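Uncharacterized protein MG376 homolog (Mycoplasma pneumoniae, PDB 2HQL) binds single-stranded DNA and probably does so, like other proteins of its class, through an OB fold. Local coordinates at residues L8-S20 and H63-R77. Numbering follows the deposited sequence.
Sequences LNRVFLEGEIESS and HTKKYKTISIEGILR
Thr64, at the end of helix 54-64, meets strand 9-20 through Ile17, where the antiparallel pairing of strands 9-20 and 69-77 begins; this pairing joins the first and fourth strands of the OB fold. Ile17 CD1 packs 3.7 Å from Thr64 OG1 and also approaches the His63 ring at its edge. CG1 of Ile17 is anti to the carbonyl carbon (chi1 -53°), and the side chain reaches into the turn between helix and strand, with CD1 against Tyr67 O. At Lys68 the carbonyl O receives Ile17 N at 2.6 Å, while the aliphatic base of the side chain runs beside Glu16, pointing the same way. Thr69 and Glu16 form a non-hydrogen-bonded pair. The reciprocal bonds of Ile70 with Gly15 follow, and then Ser71, whose OG lies 3.3 Å from Glu14 CB. Ile72 and Leu13 again exchange backbone bonds, their side chains on the face shared with Val11. On the other face Glu73 lies alongside the Phe12 ring, and OE2 meets Arg10 NE at 3.3 Å in a salt bridge whose hydrogen bond is weak and bent; guanidinium and carboxylate planes stand 50° apart. Gly74 N gives a 2.6 Å bond to Val11 O, in the carbonyl plane. Beyond it, the Ile75 and Asn9 side chains cross at about a right angle, with Ile75 CG2 against the OD1 end of the Asn9 amide. Residues 9-13 also pair with a strand of the second subunit, so the sheet continues across the dimer interface, and Tyr48 OH of that subunit is hydrogen-bonded to Leu76 O. Leu76 CB rests on Val11 CG2, and its backbone is held at both polar atoms by the Asn9 amide: Leu76 N reaches OD1 at 2.8 Å, and ND2 returns a nearly straight bond (167°) to Leu76 O at 3.0 Å, close to the amide plane.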
ATOM      1  N   LEU A   8     -11.432   6.288   1.439  1.00 23.40           N
ATOM      2  CA  LEU A   8     -10.951   5.182   2.327  1.00 23.40           C
ATOM      3  C   LEU A   8      -9.484   4.921   1.965  1.00 23.14           C
ATOM      4  O   LEU A   8      -9.172   4.404   0.879  1.00 23.77           O
ATOM      5  CB  LEU A   8     -11.724   3.859   2.192  1.00 21.36           C
ATOM      6  CG  LEU A   8     -11.320   2.716   3.154  1.00 21.27           C
ATOM      7  CD1 LEU A   8     -11.131   3.233   4.569  1.00 20.68           C
ATOM      8  CD2 LEU A   8     -12.352   1.595   3.127  1.00 20.17           C
ATOM      9  N   ASN A   9      -8.584   5.278   2.873  1.00 24.22           N
ATOM     10  CA  ASN A   9      -7.155   5.099   2.645  1.00 24.21           C
ATOM     11  C   ASN A   9      -6.372   5.049   3.952  1.00 23.96           C
ATOM     12  O   ASN A   9      -5.912   6.081   4.444  1.00 23.34           O
ATOM     13  CB  ASN A   9      -6.591   6.230   1.772  1.00 21.54           C
ATOM     14  CG  ASN A   9      -5.219   5.895   1.206  1.00 19.65           C
ATOM     15  OD1 ASN A   9      -4.427   5.204   1.839  1.00 20.13           O
ATOM     16  ND2 ASN A   9      -4.935   6.391   0.014  1.00 18.52           N
ATOM     17  N   ARG A  10      -6.226   3.848   4.507  1.00 24.19           N
ATOM     18  CA  ARG A  10      -5.471   3.650   5.740  1.00 23.71           C
ATOM     19  C   ARG A  10      -4.596   2.394   5.625  1.00 23.98           C
ATOM     20  O   ARG A  10      -5.027   1.367   5.096  1.00 22.75           O
ATOM     21  CB  ARG A  10      -6.426   3.554   6.928  1.00 23.41           C
ATOM     22  CG  ARG A  10      -7.181   4.846   7.143  1.00 27.48           C
ATOM     23  CD  ARG A  10      -7.955   4.888   8.436  1.00 31.05           C
ATOM     24  NE  ARG A  10      -7.118   4.620   9.601  1.00 35.10           N
ATOM     25  CZ  ARG A  10      -7.515   4.813  10.855  1.00 35.74           C
ATOM     26  NH1 ARG A  10      -8.730   5.286  11.094  1.00 38.16           N
ATOM     27  NH2 ARG A  10      -6.713   4.509  11.869  1.00 35.39           N
ATOM     28  N   VAL A  11      -3.357   2.499   6.105  1.00 23.75           N
ATOM     29  CA  VAL A  11      -2.389   1.404   6.051  1.00 22.91           C
ATOM     30  C   VAL A  11      -1.714   1.234   7.406  1.00 22.96           C
ATOM     31  O   VAL A  11      -1.377   2.217   8.052  1.00 24.78           O
ATOM     32  CB  VAL A  11      -1.264   1.715   5.029  1.00 23.08           C
ATOM     33  CG1 VAL A  11      -0.375   0.499   4.816  1.00 21.55           C
ATOM     34  CG2 VAL A  11      -1.868   2.191   3.730  1.00 25.22           C
ATOM     35  N   PHE A  12      -1.517  -0.012   7.825  1.00 22.21           N
ATOM     36  CA  PHE A  12      -0.828  -0.330   9.074  1.00 21.81           C
ATOM     37  C   PHE A  12       0.266  -1.307   8.666  1.00 20.73           C
ATOM     38  O   PHE A  12      -0.006  -2.350   8.064  1.00 20.70           O
ATOM     39  CB  PHE A  12      -1.785  -0.978  10.065  1.00 21.24           C
ATOM     40  CG  PHE A  12      -2.879  -0.069  10.504  1.00 22.77           C
ATOM     41  CD1 PHE A  12      -2.783   0.618  11.707  1.00 22.39           C
ATOM     42  CD2 PHE A  12      -3.999   0.127   9.700  1.00 22.47           C
ATOM     43  CE1 PHE A  12      -3.778   1.489  12.104  1.00 21.60           C
ATOM     44  CE2 PHE A  12      -5.008   1.004  10.088  1.00 22.92           C
ATOM     45  CZ  PHE A  12      -4.897   1.686  11.294  1.00 21.87           C
ATOM     46  N   LEU A  13       1.506  -0.981   8.991  1.00 18.97           N
ATOM     47  CA  LEU A  13       2.598  -1.831   8.567  1.00 18.57           C
ATOM     48  C   LEU A  13       3.784  -1.758   9.502  1.00 19.85           C
ATOM     49  O   LEU A  13       3.969  -0.770  10.199  1.00 21.16           O
ATOM     50  CB  LEU A  13       3.029  -1.396   7.169  1.00 16.09           C
ATOM     51  CG  LEU A  13       4.002  -2.206   6.322  1.00 14.80           C
ATOM     52  CD1 LEU A  13       3.368  -3.525   5.888  1.00 12.02           C
ATOM     53  CD2 LEU A  13       4.365  -1.359   5.111  1.00 13.94           C
ATOM     54  N   GLU A  14       4.597  -2.809   9.488  1.00 22.75           N
ATOM     55  CA  GLU A  14       5.789  -2.896  10.320  1.00 23.39           C
ATOM     56  C   GLU A  14       6.916  -3.610   9.584  1.00 22.18           C
ATOM     57  O   GLU A  14       6.684  -4.552   8.837  1.00 24.15           O
ATOM     58  CB  GLU A  14       5.484  -3.664  11.607  1.00 27.59           C
ATOM     59  CG  GLU A  14       6.734  -4.265  12.226  1.00 33.15           C
ATOM     60  CD  GLU A  14       6.450  -5.180  13.392  1.00 37.35           C
ATOM     61  OE1 GLU A  14       5.349  -5.774  13.446  1.00 40.80           O
ATOM     62  OE2 GLU A  14       7.348  -5.319  14.247  1.00 39.40           O
ATOM     63  N   GLY A  15       8.143  -3.162   9.803  1.00 22.08           N
ATOM     64  CA  GLY A  15       9.275  -3.804   9.168  1.00 20.46           C
ATOM     65  C   GLY A  15      10.574  -3.321   9.770  1.00 20.58           C
ATOM     66  O   GLY A  15      10.576  -2.526  10.710  1.00 19.98           O
ATOM     67  N   GLU A  16      11.683  -3.804   9.223  1.00 21.15           N
ATOM     68  CA  GLU A  16      13.006  -3.418   9.693  1.00 21.30           C
ATOM     69  C   GLU A  16      13.561  -2.278   8.844  1.00 19.94           C
ATOM     70  O   GLU A  16      13.615  -2.377   7.622  1.00 20.46           O
ATOM     71  CB  GLU A  16      13.951  -4.632   9.640  1.00 24.06           C
ATOM     72  CG  GLU A  16      15.459  -4.308   9.572  1.00 28.65           C
ATOM     73  CD  GLU A  16      16.157  -4.285  10.923  1.00 29.94           C
ATOM     74  OE1 GLU A  16      16.224  -5.346  11.578  1.00 32.23           O
ATOM     75  OE2 GLU A  16      16.649  -3.208  11.326  1.00 32.52           O
ATOM     76  N   ILE A  17      13.966  -1.196   9.501  1.00 19.78           N
ATOM     77  CA  ILE A  17      14.538  -0.039   8.820  1.00 19.35           C
ATOM     78  C   ILE A  17      15.794  -0.473   8.059  1.00 21.01           C
ATOM     79  O   ILE A  17      16.740  -1.012   8.650  1.00 21.40           O
ATOM     80  CB  ILE A  17      14.913   1.054   9.842  1.00 18.53           C
ATOM     81  CG1 ILE A  17      13.693   1.364  10.720  1.00 18.45           C
ATOM     82  CG2 ILE A  17      15.432   2.292   9.117  1.00 14.86           C
ATOM     83  CD1 ILE A  17      13.936   2.380  11.832  1.00 16.47           C
ATOM     84  N   GLU A  18      15.812  -0.230   6.751  1.00 20.81           N
ATOM     85  CA  GLU A  18      16.940  -0.633   5.918  1.00 22.39           C
ATOM     86  C   GLU A  18      17.880   0.505   5.523  1.00 22.22           C
ATOM     87  O   GLU A  18      19.083   0.297   5.356  1.00 22.13           O
ATOM     88  CB  GLU A  18      16.418  -1.318   4.654  1.00 23.82           C
ATOM     89  CG  GLU A  18      15.661  -2.616   4.907  1.00 28.51           C
ATOM     90  CD  GLU A  18      16.549  -3.713   5.449  1.00 31.71           C
ATOM     91  OE1 GLU A  18      17.601  -3.955   4.826  1.00 36.22           O
ATOM     92  OE2 GLU A  18      16.204  -4.334   6.480  1.00 30.83           O
ATOM     93  N   SER A  19      17.315   1.699   5.361  1.00 21.79           N
ATOM     94  CA  SER A  19      18.062   2.887   4.979  1.00 19.64           C
ATOM     95  C   SER A  19      17.085   4.044   5.032  1.00 20.69           C
ATOM     96  O   SER A  19      15.888   3.831   5.183  1.00 19.11           O
ATOM     97  CB  SER A  19      18.610   2.739   3.566  1.00 19.10           C
ATOM     98  OG  SER A  19      17.558   2.668   2.632  1.00 18.07           O
ATOM     99  N   SER A  20      17.588   5.268   4.911  1.00 22.68           N
ATOM    100  CA  SER A  20      16.719   6.439   4.961  1.00 25.15           C
ATOM    101  C   SER A  20      17.476   7.699   4.564  1.00 27.18           C
ATOM    102  O   SER A  20      18.700   7.721   4.596  1.00 27.69           O
ATOM    103  CB  SER A  20      16.161   6.613   6.378  1.00 26.71           C
ATOM    104  OG  SER A  20      17.195   6.936   7.291  1.00 26.46           O
ATOM    105  N   HIS A  63      13.558   7.903  15.826  1.00 25.86           N
ATOM    106  CA  HIS A  63      13.144   6.517  16.020  1.00 25.31           C
ATOM    107  C   HIS A  63      14.074   5.667  15.175  1.00 24.66           C
ATOM    108  O   HIS A  63      14.311   4.501  15.469  1.00 26.82           O
ATOM    109  CB  HIS A  63      11.703   6.320  15.548  1.00 24.89           C
ATOM    110  CG  HIS A  63      11.231   4.898  15.603  1.00 23.06           C
ATOM    111  ND1 HIS A  63      11.899   3.870  14.986  1.00 23.26           N
ATOM    112  CD2 HIS A  63      10.146   4.344  16.200  1.00 23.18           C
ATOM    113  CE1 HIS A  63      11.250   2.735  15.198  1.00 23.15           C
ATOM    114  NE2 HIS A  63      10.185   2.997  15.929  1.00 22.81           N
ATOM    115  N   THR A  64      14.598   6.271  14.118  1.00 24.23           N
ATOM    116  CA  THR A  64      15.520   5.593  13.222  1.00 24.75           C
ATOM    117  C   THR A  64      16.900   5.405  13.868  1.00 26.28           C
ATOM    118  O   THR A  64      17.545   4.369  13.705  1.00 26.82           O
ATOM    119  CB  THR A  64      15.644   6.393  11.904  1.00 24.31           C
ATOM    120  OG1 THR A  64      14.679   5.902  10.962  1.00 23.87           O
ATOM    121  CG2 THR A  64      17.042   6.307  11.333  1.00 21.41           C
ATOM    122  N   LYS A  65      17.363   6.400  14.608  1.00 27.90           N
ATOM    123  CA  LYS A  65      18.667   6.274  15.234  1.00 29.08           C
ATOM    124  C   LYS A  65      18.565   5.635  16.608  1.00 30.12           C
ATOM    125  O   LYS A  65      19.484   5.746  17.418  1.00 31.52           O
ATOM    126  CB  LYS A  65      19.350   7.645  15.322  1.00 28.14           C
ATOM    127  CG  LYS A  65      19.767   8.174  13.964  1.00 27.14           C
ATOM    128  CD  LYS A  65      20.512   9.482  14.062  1.00 32.15           C
ATOM    129  CE  LYS A  65      20.897   9.998  12.673  1.00 34.91           C
ATOM    130  NZ  LYS A  65      21.673  11.283  12.692  1.00 36.16           N
ATOM    131  N   LYS A  66      17.459   4.933  16.853  1.00 30.09           N
ATOM    132  CA  LYS A  66      17.227   4.284  18.143  1.00 29.05           C
ATOM    133  C   LYS A  66      16.702   2.846  18.052  1.00 29.00           C
ATOM    134  O   LYS A  66      17.047   2.004  18.886  1.00 27.96           O
ATOM    135  CB  LYS A  66      16.253   5.132  18.955  1.00 29.01           C
ATOM    136  CG  LYS A  66      16.003   4.660  20.364  1.00 28.01           C
ATOM    137  CD  LYS A  66      15.026   5.598  21.018  1.00 28.38           C
ATOM    138  CE  LYS A  66      14.605   5.114  22.373  1.00 28.77           C
ATOM    139  NZ  LYS A  66      13.582   6.037  22.939  1.00 29.91           N
ATOM    140  N   TYR A  67      15.877   2.570  17.043  1.00 28.73           N
ATOM    141  CA  TYR A  67      15.295   1.240  16.851  1.00 28.51           C
ATOM    142  C   TYR A  67      15.611   0.677  15.472  1.00 28.51           C
ATOM    143  O   TYR A  67      15.940   1.423  14.556  1.00 29.28           O
ATOM    144  CB  TYR A  67      13.780   1.300  16.995  1.00 27.68           C
ATOM    145  CG  TYR A  67      13.287   1.891  18.290  1.00 26.86           C
ATOM    146  CD1 TYR A  67      13.456   1.222  19.497  1.00 24.93           C
ATOM    147  CD2 TYR A  67      12.582   3.095  18.299  1.00 28.02           C
ATOM    148  CE1 TYR A  67      12.927   1.729  20.673  1.00 25.84           C
ATOM    149  CE2 TYR A  67      12.047   3.607  19.472  1.00 26.77           C
ATOM    150  CZ  TYR A  67      12.221   2.917  20.648  1.00 26.31           C
ATOM    151  OH  TYR A  67      11.658   3.399  21.803  1.00 30.89           O
ATOM    152  N   LYS A  68      15.496  -0.640  15.329  1.00 28.93           N
ATOM    153  CA  LYS A  68      15.752  -1.309  14.055  1.00 28.70           C
ATOM    154  C   LYS A  68      14.441  -1.511  13.297  1.00 27.81           C
ATOM    155  O   LYS A  68      14.387  -1.335  12.076  1.00 26.15           O
ATOM    156  CB  LYS A  68      16.427  -2.665  14.280  1.00 29.99           C
ATOM    157  CG  LYS A  68      17.779  -2.584  14.955  1.00 34.02           C
ATOM    158  CD  LYS A  68      18.454  -3.954  15.008  1.00 38.59           C
ATOM    159  CE  LYS A  68      19.788  -3.892  15.766  1.00 41.91           C
ATOM    160  NZ  LYS A  68      20.581  -5.169  15.725  1.00 42.64           N
ATOM    161  N   THR A  69      13.390  -1.887  14.023  1.00 27.56           N
ATOM    162  CA  THR A  69      12.086  -2.092  13.404  1.00 28.53           C
ATOM    163  C   THR A  69      11.227  -0.878  13.711  1.00 27.80           C
ATOM    164  O   THR A  69      11.585  -0.052  14.551  1.00 27.41           O
ATOM    165  CB  THR A  69      11.343  -3.342  13.955  1.00 29.26           C
ATOM    166  OG1 THR A  69      10.760  -3.035  15.226  1.00 30.87           O
ATOM    167  CG2 THR A  69      12.293  -4.517  14.104  1.00 29.57           C
ATOM    168  N   ILE A  70      10.102  -0.768  13.016  1.00 26.69           N
ATOM    169  CA  ILE A  70       9.180   0.329  13.234  1.00 24.66           C
ATOM    170  C   ILE A  70       7.818  -0.096  12.714  1.00 24.69           C
ATOM    171  O   ILE A  70       7.729  -0.806  11.713  1.00 24.62           O
ATOM    172  CB  ILE A  70       9.625   1.622  12.502  1.00 23.68           C
ATOM    173  CG1 ILE A  70       8.672   2.773  12.877  1.00 20.73           C
ATOM    174  CG2 ILE A  70       9.638   1.389  10.983  1.00 24.24           C
ATOM    175  CD1 ILE A  70       9.079   4.140  12.383  1.00 16.24           C
ATOM    176  N   SER A  71       6.765   0.319  13.418  1.00 24.36           N
ATOM    177  CA  SER A  71       5.385   0.010  13.038  1.00 23.28           C
ATOM    178  C   SER A  71       4.705   1.346  12.885  1.00 21.45           C
ATOM    179  O   SER A  71       4.968   2.250  13.667  1.00 21.26           O
ATOM    180  CB  SER A  71       4.665  -0.780  14.140  1.00 23.44           C
ATOM    181  OG  SER A  71       5.342  -1.989  14.442  1.00 26.27           O
ATOM    182  N   ILE A  72       3.832   1.486  11.893  1.00 20.57           N
ATOM    183  CA  ILE A  72       3.138   2.757  11.699  1.00 19.20           C
ATOM    184  C   ILE A  72       1.696   2.606  11.233  1.00 19.27           C
ATOM    185  O   ILE A  72       1.190   1.502  11.026  1.00 17.14           O
ATOM    186  CB  ILE A  72       3.831   3.656  10.620  1.00 20.47           C
ATOM    187  CG1 ILE A  72       3.793   2.947   9.257  1.00 19.55           C
ATOM    188  CG2 ILE A  72       5.270   3.997  11.023  1.00 18.51           C
ATOM    189  CD1 ILE A  72       4.010   3.874   8.078  1.00 22.28           C
ATOM    190  N   GLU A  73       1.057   3.763  11.081  1.00 20.25           N
ATOM    191  CA  GLU A  73      -0.289   3.889  10.547  1.00 19.70           C
ATOM    192  C   GLU A  73      -0.048   4.931   9.457  1.00 19.18           C
ATOM    193  O   GLU A  73       0.571   5.960   9.710  1.00 20.65           O
ATOM    194  CB  GLU A  73      -1.264   4.441  11.583  1.00 20.72           C
ATOM    195  CG  GLU A  73      -2.726   4.226  11.197  1.00 24.17           C
ATOM    196  CD  GLU A  73      -3.444   5.490  10.769  1.00 25.59           C
ATOM    197  OE1 GLU A  73      -3.468   6.437  11.581  1.00 28.89           O
ATOM    198  OE2 GLU A  73      -3.992   5.537   9.637  1.00 25.89           O
ATOM    199  N   GLY A  74      -0.500   4.677   8.240  1.00 18.40           N
ATOM    200  CA  GLY A  74      -0.248   5.659   7.207  1.00 17.58           C
ATOM    201  C   GLY A  74      -1.252   5.655   6.088  1.00 17.19           C
ATOM    202  O   GLY A  74      -2.269   4.958   6.144  1.00 17.67           O
ATOM    203  N   ILE A  75      -0.949   6.437   5.059  1.00 16.71           N
ATOM    204  CA  ILE A  75      -1.817   6.568   3.897  1.00 15.37           C
ATOM    205  C   ILE A  75      -1.055   6.144   2.639  1.00 14.28           C
ATOM    206  O   ILE A  75       0.022   6.658   2.339  1.00 13.85           O
ATOM    207  CB  ILE A  75      -2.298   8.025   3.762  1.00 13.56           C
ATOM    208  CG1 ILE A  75      -2.825   8.523   5.113  1.00 15.80           C
ATOM    209  CG2 ILE A  75      -3.399   8.117   2.756  1.00 15.82           C
ATOM    210  CD1 ILE A  75      -3.202   9.996   5.135  1.00 12.42           C
ATOM    211  N   LEU A  76      -1.617   5.199   1.902  1.00 15.01           N
ATOM    212  CA  LEU A  76      -0.963   4.725   0.691  1.00 14.41           C
ATOM    213  C   LEU A  76      -1.037   5.741  -0.458  1.00 15.28           C
ATOM    214  O   LEU A  76      -2.124   6.114  -0.909  1.00 15.49           O
ATOM    215  CB  LEU A  76      -1.578   3.391   0.273  1.00 14.55           C
ATOM    216  CG  LEU A  76      -0.711   2.486  -0.599  1.00 13.80           C
ATOM    217  CD1 LEU A  76       0.631   2.235   0.072  1.00 13.29           C
ATOM    218  CD2 LEU A  76      -1.432   1.185  -0.825  1.00 12.52           C
ATOM    219  N   ARG A  77       0.140   6.187  -0.911  1.00 17.44           N
ATOM    220  CA  ARG A  77       0.293   7.154  -2.006  1.00 15.31           C
ATOM    221  C   ARG A  77       1.106   6.528  -3.135  1.00 15.29           C
ATOM    222  O   ARG A  77       1.628   5.431  -2.998  1.00 14.66           O
ATOM    223  CB  ARG A  77       1.052   8.401  -1.525  1.00 15.52           C
ATOM    224  CG  ARG A  77       0.525   9.037  -0.263  1.00 15.91           C
ATOM    225  CD  ARG A  77      -0.914   9.459  -0.440  1.00 15.05           C
ATOM    226  NE  ARG A  77      -1.314  10.439   0.561  1.00 15.38           N
ATOM    227  CZ  ARG A  77      -2.535  10.948   0.650  1.00 16.16           C
ATOM    228  NH1 ARG A  77      -3.472  10.561  -0.197  1.00 15.81           N
ATOM    229  NH2 ARG A  77      -2.815  11.853   1.576  1.00 18.04           N
TER